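Local structure of Lysine/ornithine decarboxylase (Selenomonas ruminantium, 5GJO) at residues Q36-H41 with R259-T264. The protein decarboxylates L-lysine and L-ornithine with similar efficiency, giving cadaverine and putrescine with the help of pyridoxal 5'-phosphate. The protein carries 2 engineered substitutions. Numbering follows the deposited sequence.
Sequences QFMRRH and RYMCGT. With PLP (pyridoxal-5'-phosphate), chain H.
Tyr260 reaches across from the short helix 259-263 to helix 28-41, where Phe37 and Met38 receive it. With CG anti to the backbone N (chi1 159°), its side chain runs from CB towards that helix; the segment axes approach to 11.4 Å, and the long tyrosine fills much of that separation, meeting Phe37 and Met38 part-way. Past CB and CG, the CD2-CE2 side of the ring meets Met38 obliquely: the methyl CE lies 3.8 Å from Tyr260 CD2. Met38 SD sits 5.5 Å from the centroid of the Tyr260 ring, a Met-aromatic contact made by an unbranched, pliable chain bent at its last torsion (chi3 -81°). At the tip, Tyr260 OH rests 3.3 Å from Phe37 CD1 and 3.5 Å from Phe37 CB, the two side chains crossing nearly at right angles. Phe37 offers apolar carbon there, while Asn34 O of the same helix hydrogen-bonds the hydroxyl. Both helices belong to the PLP-binding TIM barrel: helix 28-41 precedes strand 45-50, and helix 259-263 follows strand 252-255, which lies beside strand 45-50 in the parallel sheet. A leucine here, lacking hydroxyl and ring, would probably cost Asn34 O a hydrogen-bond partner and leave a gap beside Phe37 and Met38 CE. Met261 adds a flexible thioether, its CE 4.5 Å from Met38 SD. On the cofactor side, Arg259 N donates to PLP O3P (2.6 Å, 158° at the hydrogen), with Gly258 N and Gly220 N giving PLP further bonds.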
ATOM      1  N   GLN A  36       3.313  -5.364 -29.805  1.00 14.62           N
ATOM      2  CA  GLN A  36       3.375  -5.239 -31.270  1.00 16.62           C
ATOM      3  C   GLN A  36       2.791  -3.954 -31.802  1.00 16.86           C
ATOM      4  O   GLN A  36       3.315  -3.425 -32.770  1.00 15.11           O
ATOM      5  CB  GLN A  36       2.732  -6.433 -31.975  1.00 18.12           C
ATOM      6  CG  GLN A  36       3.533  -7.723 -31.714  1.00 22.21           C
ATOM      7  CD  GLN A  36       5.082  -7.698 -32.035  1.00 29.60           C
ATOM      8  OE1 GLN A  36       5.621  -6.866 -32.816  1.00 32.28           O
ATOM      9  NE2 GLN A  36       5.803  -8.611 -31.393  1.00 31.06           N
ATOM     10  N   PHE A  37       1.712  -3.465 -31.220  1.00 15.11           N
ATOM     11  CA  PHE A  37       1.146  -2.203 -31.609  1.00 15.28           C
ATOM     12  C   PHE A  37       2.195  -1.078 -31.429  1.00 15.21           C
ATOM     13  O   PHE A  37       2.300  -0.208 -32.264  1.00 13.84           O
ATOM     14  CB  PHE A  37      -0.076  -1.923 -30.747  1.00 16.00           C
ATOM     15  CG  PHE A  37      -0.808  -0.645 -31.028  1.00 18.20           C
ATOM     16  CD1 PHE A  37      -0.447   0.507 -30.389  1.00 15.84           C
ATOM     17  CD2 PHE A  37      -1.938  -0.637 -31.845  1.00 19.49           C
ATOM     18  CE1 PHE A  37      -1.156   1.687 -30.586  1.00 19.68           C
ATOM     19  CE2 PHE A  37      -2.682   0.532 -32.014  1.00 20.78           C
ATOM     20  CZ  PHE A  37      -2.281   1.697 -31.378  1.00 19.67           C
ATOM     21  N   MET A  38       2.909  -1.092 -30.325  1.00 15.02           N
ATOM     22  CA  MET A  38       3.956  -0.059 -30.075  1.00 15.58           C
ATOM     23  C   MET A  38       5.091  -0.190 -31.099  1.00 15.69           C
ATOM     24  O   MET A  38       5.595   0.786 -31.601  1.00 14.01           O
ATOM     25  CB  MET A  38       4.517  -0.113 -28.643  1.00 17.52           C
ATOM     26  CG  MET A  38       5.542   0.945 -28.403  1.00 18.69           C
ATOM     27  SD  MET A  38       5.851   1.127 -26.611  1.00 19.62           S
ATOM     28  CE  MET A  38       4.456   2.140 -26.266  1.00 22.51           C
ATOM     29  N   ARG A  39       5.503  -1.403 -31.406  1.00 14.96           N
ATOM     30  CA  ARG A  39       6.497  -1.653 -32.476  1.00 17.49           C
ATOM     31  C   ARG A  39       6.039  -1.154 -33.835  1.00 17.34           C
ATOM     32  O   ARG A  39       6.872  -0.632 -34.589  1.00 18.94           O
ATOM     33  CB  ARG A  39       6.917  -3.151 -32.512  1.00 16.76           C
ATOM     34  CG  ARG A  39       7.639  -3.710 -31.300  1.00 17.39           C
ATOM     35  CD  ARG A  39       8.850  -2.868 -30.834  1.00 17.99           C
ATOM     36  NE  ARG A  39       9.892  -2.922 -31.857  1.00 19.72           N
ATOM     37  CZ  ARG A  39      10.537  -1.893 -32.408  1.00 22.38           C
ATOM     38  NH1 ARG A  39      11.478  -2.181 -33.323  1.00 26.48           N
ATOM     39  NH2 ARG A  39      10.341  -0.629 -32.046  1.00 20.04           N
ATOM     40  N   ARG A  40       4.775  -1.355 -34.153  1.00 15.59           N
ATOM     41  CA  ARG A  40       4.158  -0.866 -35.369  1.00 17.30           C
ATOM     42  C   ARG A  40       4.023   0.656 -35.495  1.00 17.82           C
ATOM     43  O   ARG A  40       4.307   1.200 -36.526  1.00 18.57           O
ATOM     44  CB  ARG A  40       2.803  -1.530 -35.518  1.00 19.14           C
ATOM     45  CG  ARG A  40       2.017  -1.239 -36.762  1.00 27.24           C
ATOM     46  CD  ARG A  40       0.631  -1.877 -36.651  1.00 34.53           C
ATOM     47  NE  ARG A  40       0.723  -3.251 -36.180  1.00 43.34           N
ATOM     48  CZ  ARG A  40       0.072  -3.800 -35.152  1.00 41.14           C
ATOM     49  NH1 ARG A  40       0.290  -5.062 -34.884  1.00 48.91           N
ATOM     50  NH2 ARG A  40      -0.793  -3.143 -34.420  1.00 34.86           N
ATOM     51  N   HIS A  41       3.609   1.323 -34.429  1.00 16.75           N
ATOM     52  CA  HIS A  41       3.318   2.766 -34.475  1.00 17.38           C
ATOM     53  C   HIS A  41       4.447   3.627 -33.990  1.00 15.35           C
ATOM     54  O   HIS A  41       4.476   4.799 -34.286  1.00 18.46           O
ATOM     55  CB  HIS A  41       2.030   3.078 -33.698  1.00 18.49           C
ATOM     56  CG  HIS A  41       0.815   2.461 -34.328  1.00 21.09           C
ATOM     57  ND1 HIS A  41       0.352   2.852 -35.555  1.00 24.96           N
ATOM     58  CD2 HIS A  41       0.039   1.410 -33.951  1.00 24.78           C
ATOM     59  CE1 HIS A  41      -0.682   2.091 -35.905  1.00 27.61           C
ATOM     60  NE2 HIS A  41      -0.876   1.190 -34.952  1.00 23.94           N
ATOM     61  N   ARG A 259       2.743   1.586 -17.735  1.00 10.95           N
ATOM     62  CA  ARG A 259       1.268   1.461 -17.649  1.00 11.87           C
ATOM     63  C   ARG A 259       0.636   0.821 -18.863  1.00 10.72           C
ATOM     64  O   ARG A 259      -0.262  -0.026 -18.764  1.00 10.96           O
ATOM     65  CB  ARG A 259       0.644   2.856 -17.434  1.00 11.29           C
ATOM     66  CG  ARG A 259      -0.802   2.791 -16.975  1.00 11.92           C
ATOM     67  CD  ARG A 259      -1.360   4.206 -16.981  1.00 11.69           C
ATOM     68  NE  ARG A 259      -0.724   5.075 -16.005  1.00 13.10           N
ATOM     69  CZ  ARG A 259      -0.966   5.107 -14.712  1.00 13.85           C
ATOM     70  NH1 ARG A 259      -1.886   4.339 -14.148  1.00 13.20           N
ATOM     71  NH2 ARG A 259      -0.311   6.000 -13.962  1.00 13.54           N
ATOM     72  N   TYR A 260       1.091   1.257 -20.011  1.00 10.72           N
ATOM     73  CA  TYR A 260       0.470   0.893 -21.270  1.00 10.28           C
ATOM     74  C   TYR A 260       0.563  -0.620 -21.552  1.00 10.29           C
ATOM     75  O   TYR A 260      -0.329  -1.185 -22.116  1.00 12.22           O
ATOM     76  CB  TYR A 260       1.057   1.732 -22.432  1.00 10.86           C
ATOM     77  CG  TYR A 260       0.856   1.110 -23.792  1.00 11.24           C
ATOM     78  CD1 TYR A 260      -0.297   1.305 -24.511  1.00 12.64           C
ATOM     79  CD2 TYR A 260       1.795   0.250 -24.305  1.00 12.78           C
ATOM     80  CE1 TYR A 260      -0.484   0.687 -25.737  1.00 14.90           C
ATOM     81  CE2 TYR A 260       1.613  -0.373 -25.526  1.00 13.96           C
ATOM     82  CZ  TYR A 260       0.474  -0.147 -26.242  1.00 13.16           C
ATOM     83  OH  TYR A 260       0.301  -0.778 -27.437  1.00 14.83           O
ATOM     84  N   MET A 261       1.690  -1.229 -21.220  1.00 10.71           N
ATOM     85  CA  MET A 261       1.974  -2.569 -21.717  1.00 11.75           C
ATOM     86  C   MET A 261       0.944  -3.580 -21.192  1.00 12.15           C
ATOM     87  O   MET A 261       0.495  -4.408 -21.979  1.00 12.49           O
ATOM     88  CB  MET A 261       3.403  -3.001 -21.367  1.00 13.34           C
ATOM     89  CG  MET A 261       3.943  -4.145 -22.207  1.00 12.56           C
ATOM     90  SD  MET A 261       4.019  -3.695 -23.952  1.00 16.07           S
ATOM     91  CE  MET A 261       5.334  -2.478 -23.993  1.00 17.49           C
ATOM     92  N   CYS A 262       0.561  -3.495 -19.911  1.00 11.47           N
ATOM     93  CA  CYS A 262      -0.367  -4.490 -19.346  1.00 12.36           C
ATOM     94  C   CYS A 262      -1.677  -3.906 -18.878  1.00 12.33           C
ATOM     95  O   CYS A 262      -2.517  -4.654 -18.412  1.00 10.64           O
ATOM     96  CB  CYS A 262       0.289  -5.252 -18.207  1.00 15.34           C
ATOM     97  SG  CYS A 262       1.953  -5.817 -18.536  1.00 15.29           S
ATOM     98  N   GLY A 263      -1.842  -2.568 -18.895  1.00 12.44           N
ATOM     99  CA  GLY A 263      -2.995  -1.983 -18.273  1.00 12.47           C
ATOM    100  C   GLY A 263      -4.290  -2.560 -18.774  1.00 10.53           C
ATOM    101  O   GLY A 263      -5.197  -2.915 -17.977  1.00  9.73           O
ATOM    102  N   THR A 264      -4.356  -2.695 -20.078  1.00 10.35           N
ATOM    103  CA  THR A 264      -5.570  -3.180 -20.740  1.00 10.98           C
ATOM    104  C   THR A 264      -5.558  -4.743 -20.928  1.00 11.95           C
ATOM    105  O   THR A 264      -6.375  -5.281 -21.647  1.00 12.85           O
ATOM    106  CB  THR A 264      -5.707  -2.619 -22.141  1.00 12.66           C
ATOM    107  OG1 THR A 264      -4.472  -2.735 -22.820  1.00 11.99           O
ATOM    108  CG2 THR A 264      -6.095  -1.124 -22.007  1.00 13.68           C
TER
HETATM  109  N1  PLP H 406      10.317   4.579 -16.695  1.00 35.98           N
HETATM  110  C2  PLP H 406      10.568   5.336 -15.600  1.00 46.50           C
HETATM  111  C2A PLP H 406      11.975   5.779 -15.300  1.00 49.94           C
HETATM  112  C3  PLP H 406       9.459   5.730 -14.695  1.00 39.68           C
HETATM  113  O3  PLP H 406       9.687   6.491 -13.588  1.00 32.07           O
HETATM  114  C4  PLP H 406       8.097   5.266 -15.040  1.00 37.42           C
HETATM  115  C4A PLP H 406       6.928   5.607 -14.200  1.00 42.13           C
HETATM  116  O4A PLP H 406       7.084   5.889 -13.023  1.00 35.07           O
HETATM  117  C5  PLP H 406       7.956   4.443 -16.266  1.00 35.06           C
HETATM  118  C6  PLP H 406       9.086   4.148 -17.025  1.00 31.96           C
HETATM  119  C5A PLP H 406       6.598   3.931 -16.687  1.00 29.43           C
HETATM  120  O4P PLP H 406       5.676   5.016 -16.742  1.00 17.35           O
HETATM  121  P   PLP H 406       4.213   4.814 -17.382  1.00 12.30           P
HETATM  122  O1P PLP H 406       4.491   4.455 -18.822  1.00 11.87           O
HETATM  123  O2P PLP H 406       3.544   6.154 -17.192  1.00 15.03           O
HETATM  124  O3P PLP H 406       3.610   3.694 -16.566  1.00 13.73           O